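Long-range contacts in aldehyde reductase YahK (Escherichia coli, PDB 1UUF), which reduces a wide range of aldehydes to the corresponding alcohols with NADPH as preferred electron donor, and binds two zinc ions per subunit: residues F258-N263 with T283-G288; G199-G204 with N263-P268; V110-H115 with E157-R162; G122-C127 with G315-T320. All blocks are in the same frame, centred on the assembly; numbering follows the deposited sequence.

Interaction 1. Residues F258-N263 with T283-G288; sequences FDFILN and TMTLVG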
loop_
_atom_site.group_PDB
_atom_site.type_symbol
_atom_site.label_atom_id
_atom_site.label_comp_id
_atom_site.label_asym_id
_atom_site.label_seq_id
_atom_site.Cartn_x
_atom_site.Cartn_y
_atom_site.Cartn_z
ATOM N N PHE A 258 9.002 -9.114 8.305
ATOM C CA PHE A 258 9.568 -7.884 7.758
ATOM C C PHE A 258 8.790 -6.611 8.029
ATOM O O PHE A 258 7.571 -6.572 7.909
ATOM C CB PHE A 258 9.760 -8.003 6.245
ATOM C CG PHE A 258 10.905 -8.880 5.847
ATOM C CD1 PHE A 258 10.720 -10.244 5.662
ATOM C CD2 PHE A 258 12.175 -8.342 5.668
ATOM C CE1 PHE A 258 11.784 -11.064 5.301
ATOM C CE2 PHE A 258 13.246 -9.150 5.310
ATOM C CZ PHE A 258 13.050 -10.517 5.125
ATOM N N ASP A 259 9.520 -5.561 8.381
ATOM C CA ASP A 259 8.914 -4.266 8.628
ATOM C C ASP A 259 8.696 -3.617 7.275
ATOM O O ASP A 259 7.684 -2.959 7.034
ATOM C CB ASP A 259 9.855 -3.387 9.451
ATOM C CG ASP A 259 9.994 -3.861 10.881
ATOM O OD1 ASP A 259 9.052 -3.644 11.674
ATOM O OD2 ASP A 259 11.041 -4.457 11.208
ATOM N N PHE A 260 9.659 -3.832 6.386
ATOM C CA PHE A 260 9.616 -3.235 5.063
ATOM C C PHE A 260 10.371 -4.091 4.049
ATOM O O PHE A 260 11.402 -4.678 4.365
ATOM C CB PHE A 260 10.247 -1.842 5.145
ATOM C CG PHE A 260 10.363 -1.141 3.824
ATOM C CD1 PHE A 260 9.228 -0.813 3.091
ATOM C CD2 PHE A 260 11.614 -0.792 3.319
ATOM C CE1 PHE A 260 9.337 -0.146 1.871
ATOM C CE2 PHE A 260 11.733 -0.126 2.103
ATOM C CZ PHE A 260 10.590 0.197 1.377
ATOM N N ILE A 261 9.840 -4.175 2.838
ATOM C CA ILE A 261 10.497 -4.926 1.782
ATOM C C ILE A 261 10.600 -4.039 0.553
ATOM O O ILE A 261 9.598 -3.530 0.059
ATOM C CB ILE A 261 9.726 -6.207 1.403
ATOM C CG1 ILE A 261 9.790 -7.210 2.558
ATOM C CG2 ILE A 261 10.350 -6.838 0.157
ATOM C CD1 ILE A 261 9.039 -8.496 2.297
ATOM N N LEU A 262 11.824 -3.855 0.073
ATOM C CA LEU A 262 12.071 -3.043 -1.112
ATOM C C LEU A 262 12.272 -4.001 -2.284
ATOM O O LEU A 262 13.266 -4.719 -2.339
ATOM C CB LEU A 262 13.330 -2.194 -0.906
ATOM C CG LEU A 262 13.715 -1.277 -2.067
ATOM C CD1 LEU A 262 12.630 -0.229 -2.277
ATOM C CD2 LEU A 262 15.049 -0.620 -1.762
ATOM N N ASN A 263 11.318 -4.028 -3.211
ATOM C CA ASN A 263 11.416 -4.927 -4.359
ATOM C C ASN A 263 11.936 -4.159 -5.573
ATOM O O ASN A 263 11.253 -3.278 -6.091
ATOM C CB ASN A 263 10.042 -5.548 -4.638
ATOM C CG ASN A 263 10.117 -6.738 -5.577
ATOM O OD1 ASN A 263 9.377 -7.717 -5.424
ATOM N ND2 ASN A 263 11.002 -6.659 -6.555
ATOM N N THR A 283 4.916 -2.906 4.772
ATOM C CA THR A 283 4.734 -2.504 3.387
ATOM C C THR A 283 5.832 -3.035 2.483
ATOM O O THR A 283 6.980 -3.147 2.902
ATOM C CB THR A 283 4.762 -0.965 3.257
ATOM O OG1 THR A 283 3.663 -0.398 3.976
ATOM C CG2 THR A 283 4.690 -0.540 1.788
ATOM N N MET A 284 5.467 -3.385 1.252
ATOM C CA MET A 284 6.465 -3.800 0.269
ATOM C C MET A 284 6.336 -2.745 -0.810
ATOM O O MET A 284 5.248 -2.529 -1.348
ATOM C CB MET A 284 6.187 -5.175 -0.341
ATOM C CG MET A 284 7.090 -5.437 -1.558
ATOM S SD MET A 284 7.130 -7.149 -2.115
ATOM C CE MET A 284 5.402 -7.394 -2.531
ATOM N N THR A 285 7.435 -2.068 -1.109
ATOM C CA THR A 285 7.414 -1.021 -2.120
ATOM C C THR A 285 8.193 -1.459 -3.342
ATOM O O THR A 285 9.312 -1.954 -3.225
ATOM C CB THR A 285 8.020 0.277 -1.567
ATOM O OG1 THR A 285 7.211 0.737 -0.479
ATOM C CG2 THR A 285 8.081 1.360 -2.645
ATOM N N LEU A 286 7.588 -1.277 -4.511
ATOM C CA LEU A 286 8.209 -1.660 -5.770
ATOM C C LEU A 286 8.888 -0.445 -6.408
ATOM O O LEU A 286 8.315 0.643 -6.436
ATOM C CB LEU A 286 7.142 -2.200 -6.728
ATOM C CG LEU A 286 6.092 -3.145 -6.135
ATOM C CD1 LEU A 286 5.069 -3.504 -7.201
ATOM C CD2 LEU A 286 6.761 -4.385 -5.589
ATOM N N VAL A 287 10.106 -0.629 -6.913
ATOM C CA VAL A 287 10.818 0.468 -7.569
ATOM C C VAL A 287 11.398 0.059 -8.919
ATOM O O VAL A 287 11.912 0.901 -9.659
ATOM C CB VAL A 287 11.964 1.033 -6.689
ATOM C CG1 VAL A 287 11.392 1.641 -5.429
ATOM C CG2 VAL A 287 12.962 -0.068 -6.352
ATOM N N GLY A 288 11.316 -1.227 -9.242
ATOM C CA GLY A 288 11.831 -1.689 -10.521
ATOM C C GLY A 288 10.989 -1.188 -11.686
ATOM O O GLY A 288 9.834 -0.806 -11.504
HETATM O O HOH W 1 9.921 -3.883 -8.604
#

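Interaction 2. Residues G199-G204 with N263-P268; sequences GVVGIG and NTVAAP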
loop_
_atom_site.group_PDB
_atom_site.type_symbol
_atom_site.label_atom_id
_atom_site.label_comp_id
_atom_site.label_asym_id
_atom_site.label_seq_id
_atom_site.Cartn_x
_atom_site.Cartn_y
_atom_site.Cartn_z
ATOM N N GLY A 199 13.883 -6.152 3.797
ATOM C CA GLY A 199 14.214 -7.060 2.723
ATOM C C GLY A 199 14.481 -6.293 1.447
ATOM O O GLY A 199 13.902 -5.232 1.209
ATOM N N VAL A 200 15.392 -6.813 0.638
ATOM C CA VAL A 200 15.709 -6.196 -0.640
ATOM C C VAL A 200 15.612 -7.320 -1.654
ATOM O O VAL A 200 16.344 -8.308 -1.565
ATOM C CB VAL A 200 17.125 -5.595 -0.662
ATOM C CG1 VAL A 200 17.445 -5.080 -2.065
ATOM C CG2 VAL A 200 17.216 -4.446 0.341
ATOM N N VAL A 201 14.694 -7.178 -2.606
ATOM C CA VAL A 201 14.496 -8.198 -3.622
ATOM C C VAL A 201 15.217 -7.800 -4.899
ATOM O O VAL A 201 14.984 -6.720 -5.438
ATOM C CB VAL A 201 12.997 -8.393 -3.942
ATOM C CG1 VAL A 201 12.819 -9.580 -4.873
ATOM C CG2 VAL A 201 12.212 -8.601 -2.657
ATOM N N GLY A 202 16.096 -8.677 -5.376
ATOM C CA GLY A 202 16.835 -8.392 -6.592
ATOM C C GLY A 202 18.265 -7.990 -6.296
ATOM O O GLY A 202 18.517 -7.190 -5.396
ATOM N N ILE A 203 19.207 -8.546 -7.053
ATOM C CA ILE A 203 20.619 -8.240 -6.855
ATOM C C ILE A 203 21.230 -7.642 -8.123
ATOM O O ILE A 203 22.281 -8.089 -8.592
ATOM C CB ILE A 203 21.418 -9.509 -6.469
ATOM C CG1 ILE A 203 20.629 -10.351 -5.463
ATOM C CG2 ILE A 203 22.759 -9.114 -5.855
ATOM C CD1 ILE A 203 20.406 -9.688 -4.117
ATOM N N GLY A 204 20.560 -6.637 -8.676
ATOM C CA GLY A 204 21.051 -5.979 -9.873
ATOM C C GLY A 204 21.532 -4.578 -9.540
ATOM O O GLY A 204 21.961 -4.329 -8.419
ATOM N N ASN A 263 11.318 -4.028 -3.211
ATOM C CA ASN A 263 11.416 -4.927 -4.359
ATOM C C ASN A 263 11.936 -4.159 -5.573
ATOM O O ASN A 263 11.253 -3.278 -6.091
ATOM C CB ASN A 263 10.042 -5.548 -4.638
ATOM C CG ASN A 263 10.117 -6.738 -5.577
ATOM O OD1 ASN A 263 9.377 -7.717 -5.424
ATOM N ND2 ASN A 263 11.002 -6.659 -6.555
ATOM N N THR A 264 13.147 -4.497 -6.018
ATOM C CA THR A 264 13.779 -3.814 -7.146
ATOM C C THR A 264 13.751 -4.572 -8.470
ATOM O O THR A 264 14.267 -4.080 -9.477
ATOM C CB THR A 264 15.261 -3.491 -6.845
ATOM O OG1 THR A 264 16.033 -4.701 -6.881
ATOM C CG2 THR A 264 15.400 -2.845 -5.474
ATOM N N VAL A 265 13.165 -5.763 -8.476
ATOM C CA VAL A 265 13.103 -6.563 -9.697
ATOM C C VAL A 265 12.233 -5.891 -10.761
ATOM O O VAL A 265 11.151 -5.388 -10.464
ATOM C CB VAL A 265 12.552 -7.981 -9.409
ATOM C CG1 VAL A 265 12.499 -8.798 -10.694
ATOM C CG2 VAL A 265 13.431 -8.674 -8.386
ATOM N N ALA A 266 12.720 -5.892 -12.000
ATOM C CA ALA A 266 12.010 -5.284 -13.119
ATOM C C ALA A 266 10.636 -5.915 -13.314
ATOM O O ALA A 266 9.621 -5.217 -13.355
ATOM C CB ALA A 266 12.835 -5.425 -14.393
ATOM N N ALA A 267 10.609 -7.236 -13.440
ATOM C CA ALA A 267 9.360 -7.966 -13.615
ATOM C C ALA A 267 9.161 -8.847 -12.389
ATOM O O ALA A 267 9.347 -10.062 -12.448
ATOM C CB ALA A 267 9.425 -8.820 -14.874
ATOM N N PRO A 268 8.770 -8.240 -11.256
ATOM C CA PRO A 268 8.553 -8.976 -10.008
ATOM C C PRO A 268 7.487 -10.063 -10.097
ATOM O O PRO A 268 6.387 -9.838 -10.606
ATOM C CB PRO A 268 8.173 -7.873 -9.026
ATOM C CG PRO A 268 7.431 -6.911 -9.893
ATOM C CD PRO A 268 8.313 -6.844 -11.120
HETATM O O HOH W 2 18.012 -5.125 -8.771
#

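Interaction 3. Residues V110-H115 with E157-R162; sequences VDSCKH and ERYVLR. With ZN (zinc ion), chain B.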
loop_
_atom_site.group_PDB
_atom_site.type_symbol
_atom_site.label_atom_id
_atom_site.label_comp_id
_atom_site.label_asym_id
_atom_site.label_seq_id
_atom_site.Cartn_x
_atom_site.Cartn_y
_atom_site.Cartn_z
ATOM N N VAL A 110 15.747 17.805 -14.341
ATOM C CA VAL A 110 16.488 19.017 -14.688
ATOM C C VAL A 110 15.632 20.267 -14.470
ATOM O O VAL A 110 16.140 21.385 -14.523
ATOM C CB VAL A 110 17.033 19.004 -16.143
ATOM C CG1 VAL A 110 18.184 17.997 -16.253
ATOM C CG2 VAL A 110 15.925 18.666 -17.125
ATOM N N ASP A 111 14.338 20.075 -14.213
ATOM C CA ASP A 111 13.443 21.201 -13.940
ATOM C C ASP A 111 12.075 20.718 -13.457
ATOM O O ASP A 111 11.733 19.545 -13.596
ATOM C CB ASP A 111 13.267 22.073 -15.195
ATOM C CG ASP A 111 13.055 23.550 -14.863
ATOM O OD1 ASP A 111 12.891 23.884 -13.670
ATOM O OD2 ASP A 111 13.052 24.381 -15.801
ATOM N N SER A 112 11.314 21.620 -12.849
ATOM C CA SER A 112 9.967 21.307 -12.379
ATOM C C SER A 112 9.202 22.629 -12.287
ATOM O O SER A 112 9.793 23.697 -12.462
ATOM C CB SER A 112 9.998 20.586 -11.024
ATOM O OG SER A 112 10.502 21.405 -9.988
ATOM N N CYS A 113 7.903 22.574 -12.022
ATOM C CA CYS A 113 7.117 23.807 -11.975
ATOM C C CYS A 113 7.504 24.746 -10.832
ATOM O O CYS A 113 7.352 25.959 -10.947
ATOM C CB CYS A 113 5.617 23.487 -11.938
ATOM S SG CYS A 113 4.873 23.221 -10.319
ATOM N N LYS A 114 8.012 24.178 -9.741
ATOM C CA LYS A 114 8.460 24.930 -8.568
ATOM C C LYS A 114 7.386 25.588 -7.712
ATOM O O LYS A 114 7.715 26.261 -6.735
ATOM C CB LYS A 114 9.459 26.016 -8.975
ATOM C CG LYS A 114 10.613 25.531 -9.821
ATOM C CD LYS A 114 11.520 26.692 -10.186
ATOM C CE LYS A 114 12.445 26.319 -11.323
ATOM N NZ LYS A 114 11.653 25.993 -12.537
ATOM N N HIS A 115 6.113 25.412 -8.049
ATOM C CA HIS A 115 5.076 26.049 -7.244
ATOM C C HIS A 115 3.920 25.159 -6.806
ATOM O O HIS A 115 2.980 25.638 -6.171
ATOM C CB HIS A 115 4.538 27.283 -7.977
ATOM C CG HIS A 115 3.942 26.983 -9.316
ATOM N ND1 HIS A 115 2.652 26.525 -9.470
ATOM C CD2 HIS A 115 4.467 27.057 -10.562
ATOM C CE1 HIS A 115 2.407 26.332 -10.754
ATOM N NE2 HIS A 115 3.492 26.647 -11.438
ATOM N N GLU A 157 20.508 25.569 -11.277
ATOM C CA GLU A 157 21.163 25.142 -10.039
ATOM C C GLU A 157 20.286 24.447 -9.002
ATOM O O GLU A 157 20.805 23.717 -8.159
ATOM C CB GLU A 157 21.897 26.310 -9.365
ATOM C CG GLU A 157 21.007 27.356 -8.727
ATOM C CD GLU A 157 21.759 28.203 -7.709
ATOM O OE1 GLU A 157 21.237 29.266 -7.317
ATOM O OE2 GLU A 157 22.868 27.801 -7.294
ATOM N N ARG A 158 18.975 24.654 -9.049
ATOM C CA ARG A 158 18.107 23.998 -8.073
ATOM C C ARG A 158 18.150 22.482 -8.234
ATOM O O ARG A 158 17.907 21.736 -7.281
ATOM C CB ARG A 158 16.655 24.478 -8.215
ATOM C CG ARG A 158 15.653 23.654 -7.392
ATOM C CD ARG A 158 14.274 24.299 -7.349
ATOM N NE ARG A 158 13.310 23.492 -6.602
ATOM C CZ ARG A 158 12.129 23.938 -6.184
ATOM N NH1 ARG A 158 11.763 25.189 -6.437
ATOM N NH2 ARG A 158 11.313 23.138 -5.509
ATOM N N TYR A 159 18.484 22.026 -9.436
ATOM C CA TYR A 159 18.513 20.596 -9.707
ATOM C C TYR A 159 19.904 19.994 -9.827
ATOM O O TYR A 159 20.056 18.846 -10.243
ATOM C CB TYR A 159 17.686 20.317 -10.963
ATOM C CG TYR A 159 16.326 20.968 -10.881
ATOM C CD1 TYR A 159 16.143 22.301 -11.263
ATOM C CD2 TYR A 159 15.242 20.288 -10.329
ATOM C CE1 TYR A 159 14.913 22.937 -11.085
ATOM C CE2 TYR A 159 14.013 20.914 -10.147
ATOM C CZ TYR A 159 13.856 22.236 -10.526
ATOM O OH TYR A 159 12.646 22.857 -10.325
ATOM N N VAL A 160 20.917 20.768 -9.460
ATOM C CA VAL A 160 22.293 20.289 -9.508
ATOM C C VAL A 160 22.694 19.938 -8.081
ATOM O O VAL A 160 22.429 20.706 -7.157
ATOM C CB VAL A 160 23.245 21.371 -10.058
ATOM C CG1 VAL A 160 24.691 20.875 -10.007
ATOM C CG2 VAL A 160 22.861 21.710 -11.496
ATOM N N LEU A 161 23.326 18.781 -7.914
ATOM C CA LEU A 161 23.752 18.302 -6.597
ATOM C C LEU A 161 25.249 18.478 -6.391
ATOM O O LEU A 161 26.012 18.472 -7.348
ATOM C CB LEU A 161 23.415 16.816 -6.443
ATOM C CG LEU A 161 21.957 16.345 -6.465
ATOM C CD1 LEU A 161 21.171 17.076 -5.393
ATOM C CD2 LEU A 161 21.344 16.580 -7.839
ATOM N N ARG A 162 25.663 18.618 -5.134
ATOM C CA ARG A 162 27.078 18.776 -4.815
ATOM C C ARG A 162 27.660 17.432 -4.380
ATOM O O ARG A 162 27.099 16.764 -3.509
ATOM C CB ARG A 162 27.252 19.794 -3.680
ATOM C CG ARG A 162 28.704 20.116 -3.324
ATOM C CD ARG A 162 29.411 20.822 -4.476
ATOM N NE ARG A 162 30.777 21.218 -4.140
ATOM C CZ ARG A 162 31.089 22.203 -3.301
ATOM N NH1 ARG A 162 30.132 22.905 -2.708
ATOM N NH2 ARG A 162 32.362 22.483 -3.050
HETATM ZN ZN ZN B . 5.660 21.186 -9.423
HETATM O O HOH W 3 9.356 25.232 -4.690
#

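Interaction 4. Residues G122-C127 with G315-T320; sequences GLENYC and GGIPET. With ZN (zinc ion), chain B.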
loop_
_atom_site.group_PDB
_atom_site.type_symbol
_atom_site.label_atom_id
_atom_site.label_comp_id
_atom_site.label_asym_id
_atom_site.label_seq_id
_atom_site.Cartn_x
_atom_site.Cartn_y
_atom_site.Cartn_z
ATOM N N GLY A 122 9.742 19.671 -1.646
ATOM C CA GLY A 122 11.022 19.065 -1.974
ATOM C C GLY A 122 10.851 17.733 -2.687
ATOM O O GLY A 122 11.731 16.867 -2.637
ATOM N N LEU A 123 9.714 17.567 -3.351
ATOM C CA LEU A 123 9.426 16.340 -4.084
ATOM C C LEU A 123 9.222 16.653 -5.564
ATOM O O LEU A 123 8.200 16.304 -6.154
ATOM C CB LEU A 123 8.176 15.663 -3.507
ATOM C CG LEU A 123 8.301 15.178 -2.062
ATOM C CD1 LEU A 123 6.956 14.663 -1.578
ATOM C CD2 LEU A 123 9.360 14.081 -1.970
ATOM N N GLU A 124 10.206 17.316 -6.162
ATOM C CA GLU A 124 10.126 17.677 -7.572
ATOM C C GLU A 124 9.938 16.447 -8.455
ATOM O O GLU A 124 9.446 16.553 -9.577
ATOM C CB GLU A 124 11.385 18.437 -7.993
ATOM C CG GLU A 124 11.600 19.730 -7.220
ATOM C CD GLU A 124 12.496 19.567 -5.998
ATOM O OE1 GLU A 124 12.633 18.438 -5.475
ATOM O OE2 GLU A 124 13.055 20.589 -5.550
ATOM N N ASN A 125 10.323 15.281 -7.939
ATOM C CA ASN A 125 10.191 14.028 -8.680
ATOM C C ASN A 125 8.732 13.618 -8.901
ATOM O O ASN A 125 8.422 12.872 -9.835
ATOM C CB ASN A 125 10.954 12.905 -7.956
ATOM C CG ASN A 125 10.540 12.746 -6.496
ATOM O OD1 ASN A 125 10.377 13.727 -5.770
ATOM N ND2 ASN A 125 10.399 11.498 -6.054
ATOM N N TYR A 126 7.840 14.111 -8.046
ATOM C CA TYR A 126 6.423 13.794 -8.167
ATOM C C TYR A 126 5.617 14.942 -8.773
ATOM O O TYR A 126 4.388 14.912 -8.790
ATOM C CB TYR A 126 5.853 13.406 -6.800
ATOM C CG TYR A 126 6.421 12.099 -6.286
ATOM C CD1 TYR A 126 7.076 12.029 -5.057
ATOM C CD2 TYR A 126 6.342 10.938 -7.056
ATOM C CE1 TYR A 126 7.645 10.835 -4.609
ATOM C CE2 TYR A 126 6.905 9.741 -6.623
ATOM C CZ TYR A 126 7.559 9.697 -5.403
ATOM O OH TYR A 126 8.154 8.524 -5.004
ATOM N N CYS A 127 6.314 15.957 -9.268
ATOM C CA CYS A 127 5.650 17.097 -9.895
ATOM C C CYS A 127 5.004 16.620 -11.197
ATOM O O CYS A 127 5.603 15.845 -11.941
ATOM C CB CYS A 127 6.677 18.199 -10.194
ATOM S SG CYS A 127 6.052 19.604 -11.164
ATOM N N GLY A 315 13.812 10.357 -6.253
ATOM C CA GLY A 315 13.632 11.146 -5.049
ATOM C C GLY A 315 13.688 12.616 -5.406
ATOM O O GLY A 315 14.105 12.962 -6.508
ATOM N N GLY A 316 13.252 13.476 -4.492
ATOM C CA GLY A 316 13.291 14.906 -4.745
ATOM C C GLY A 316 14.728 15.381 -4.659
ATOM O O GLY A 316 15.611 14.614 -4.270
ATOM N N ILE A 317 14.982 16.640 -5.000
ATOM C CA ILE A 317 16.355 17.127 -4.959
ATOM C C ILE A 317 16.942 17.179 -3.546
ATOM O O ILE A 317 18.052 16.695 -3.318
ATOM C CB ILE A 317 16.486 18.512 -5.630
ATOM C CG1 ILE A 317 15.967 18.442 -7.073
ATOM C CG2 ILE A 317 17.954 18.936 -5.660
ATOM C CD1 ILE A 317 16.741 17.487 -7.975
ATOM N N PRO A 318 16.211 17.761 -2.579
ATOM C CA PRO A 318 16.749 17.822 -1.217
ATOM C C PRO A 318 17.211 16.464 -0.691
ATOM O O PRO A 318 18.280 16.359 -0.090
ATOM C CB PRO A 318 15.583 18.388 -0.413
ATOM C CG PRO A 318 14.929 19.300 -1.395
ATOM C CD PRO A 318 14.925 18.477 -2.664
ATOM N N GLU A 319 16.412 15.424 -0.917
ATOM C CA GLU A 319 16.788 14.100 -0.434
ATOM C C GLU A 319 17.948 13.514 -1.225
ATOM O O GLU A 319 18.745 12.750 -0.684
ATOM C CB GLU A 319 15.600 13.139 -0.481
ATOM C CG GLU A 319 15.929 11.772 0.100
ATOM C CD GLU A 319 14.703 10.905 0.281
ATOM O OE1 GLU A 319 13.946 10.744 -0.697
ATOM O OE2 GLU A 319 14.501 10.384 1.400
ATOM N N THR A 320 18.036 13.853 -2.508
ATOM C CA THR A 320 19.134 13.361 -3.327
ATOM C C THR A 320 20.422 13.955 -2.756
ATOM O O THR A 320 21.444 13.285 -2.690
ATOM C CB THR A 320 18.967 13.775 -4.808
ATOM O OG1 THR A 320 17.701 13.309 -5.286
ATOM C CG2 THR A 320 20.062 13.151 -5.672
HETATM ZN ZN ZN B . 5.660 21.186 -9.423
HETATM O O HOH W 4 13.436 15.430 -1.224
#

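Interaction 1. Residues F258-N263 with T283-G288
Ile261 and Met284 are paired across two parallel strands, 260-263 and 283-286, which run 16° apart in the Rossmann-type sheet. Four backbone hydrogen bonds tie the strands. Ile261 N donates to Thr283 O, and Thr285 N to Ile261 O at 2.9 Å. Asn263 N then donates to Thr285 O, and Val287 N to Asn263 O at 3.0 Å. Past the last rung a water bridges Asn263 O and Gly288 N.

Apolar contacts line both faces. On one, Ile261 CG2 meets Met284 CG at 3.9 Å, the two side chains crossing at a slant. Further along, Asn263 CB lies 3.6 Å from Leu286 CD2. On the other face Leu262 CD1 touches Val287 CG1, and Phe260 extends its ring toward the neighbouring strand. Phe260 CG is anti to the backbone N (chi1 176°), which carries CE1 to 3.3 Å from Thr285 OG1. That hydroxyl lies at the ring edge, in its plane, and has no polar partner in the model. With an alanine at Phe260 the ring is gone, which is likely to open a gap beside Thr285 and to leave Trp190 without its ring partner.

Helix 176-189 covers the Phe260 and Leu262 face through Leu187, Thr183 and Pro186. Helix 271-275 packs on Met284 and Asn263 on the other face. Strand 308-311 flanks 283-286, and strand 197-201 flanks 260-263.

Interaction 2. Residues G199-G204 with N263-P268
Thr264 turns OG1 between its backbone N and carbonyl carbon (chi1 73°), and this aims the hydroxyl at Val201 O. Val201 holds CG1 anti to its backbone N (chi1 -173°), where it meets Val265 CG2 at 3.7 Å. Val201 O is gripped twice by one residue. Thr264 N donates at 2.9 Å in the carbonyl plane, and Thr264 OG1 donates at 2.7 Å, tilted 18° from it. With its proton given to Val201 O, the hydroxyl accepts from a water that also takes the N-H of Gly204.

Asn263 lays its amide carbon CG 3.7 Å from Val201 CB. Shortening Asn263 to an alanine removes the amide, which is likely to open a gap beside Val201 and leave that side chain less firmly held. Gly202 passes close to Thr264 and Val265. A side chain there would collide with Thr264 OG1. Gly202 and Gly204 fit the GxGxxG pattern of the Rossmann fold, which in relatives forms the dinucleotide-binding turn.

The contact lies at the C-terminal ends of neighbouring parallel strands 197-201 and 258-263. Thr264 rests on Leu206 of helix 205-216, the helix that follows the glycine turn. On the other side of the sheet, Val201 packs against Phe274 of helix 271-275.

Interaction 3. Residues V110-H115 with E157-R162
Tyr159 reaches into the start of the four-cysteine zinc lobe, where Val110 and Asp111 form a classic beta bulge opposite Thr131. Tyr159 CG is anti to its carbonyl carbon (chi1 -50°), and the ring lies flat under the bulge. Asp111 CA stands over one face, 3.6 Å from the ring centroid in a CH-pi contact. Arg158 CG lies over the opposite face, toward the rim. The hydroxyl of Tyr159 pairs with Ser112 OG at 2.6 Å, at the ring edge.

The Asp111 carboxylate comes back beside the ring, with Asp111 OD1 3.4 Å from Tyr159 CE1. Asp111 OD1 forms a salt bridge with Lys114 NZ at 2.7 Å, on the syn side, and accepts a second bond from Ser112 N, from above the carboxylate plane. Lys114 runs extended, then turns at its last torsion (chi4 62°), and NZ also reaches Ser112 O. Its chain passes the Tyr159 ring edge, with Lys114 CG 3.4 Å from Tyr159 OH.

Arg158, stretched from CG to NE, slides past Lys114 in the opposite direction. Arg158 NH1 and Lys114 O share a water, and the guanidinium has its salt bridge with Glu124. Cys113 SG binds the zinc ion at 2.4 Å.

Interaction 4. Residues G122-C127 with G315-T320
Glu124 meets the start of helix 317-330 with its carboxylate. Ile317 N, in the first turn of the helix, donates to Glu124 OE1 at 3.0 Å, nearly straight at 169°. The donor comes from above the carboxylate plane. Gly316 is the N-cap residue. Its CA-H points at Gly122 O, 3.3 Å from Gly316 CA, and a side chain on Gly316 would clash with that carbonyl. Pro318 CD rests against both Gly122 O and Glu124 OE1. Asn125 lays its amide face to face on the Gly315-Gly316 peptide, planes nearly parallel, with Asn125 CG 3.3 Å from Gly315 C.

A second shell sets these groups. Glu124 bends at chi2 (94°), which turns the carboxylate across Ile317, and its OE2 faces Arg158. The helix end and the arginine would probably both favour the charged form of this carboxylate. Asn125 ND2 bonds to Met313 O and lies over one face of the Tyr126 ring. Gly122 has a positive phi and ends helix 117-120 in a Schellman motif. A water joins Gly122 O to Glu319 N.

The contact joins the zinc-lobe loop to the helix that follows the last strand, 308-311, of the Rossmann sheet. Tyr126 O also bonds to Lys305 of the second subunit. Just after the 3-10 turn 124-126, Cys127 SG binds the zinc ion at 2.4 Å.

Overall arrangement
Interactions 1 and 2 are buried in the parallel sheet. They share Asn263 and strand 258-263, which is hydrogen-bonded to a neighbour on each side. Their centres lie about 9 Å apart. Their chemistry is mainly backbone bonding and apolar packing. Interactions 3 and 4, also about 9 Å apart by centres, gather round the four-cysteine zinc ion, to which each gives one cysteine. They rely more on charged and polar side chains, and the Arg158-Glu124 salt bridge joins them. Interaction 3 is partly buried and lies within the GroES-like domain. Interaction 4 is more buried and ties the zinc lobe to helix 317-330. Along the chain it encloses interactions 1 and 2, and, like interaction 1, it touches the second subunit.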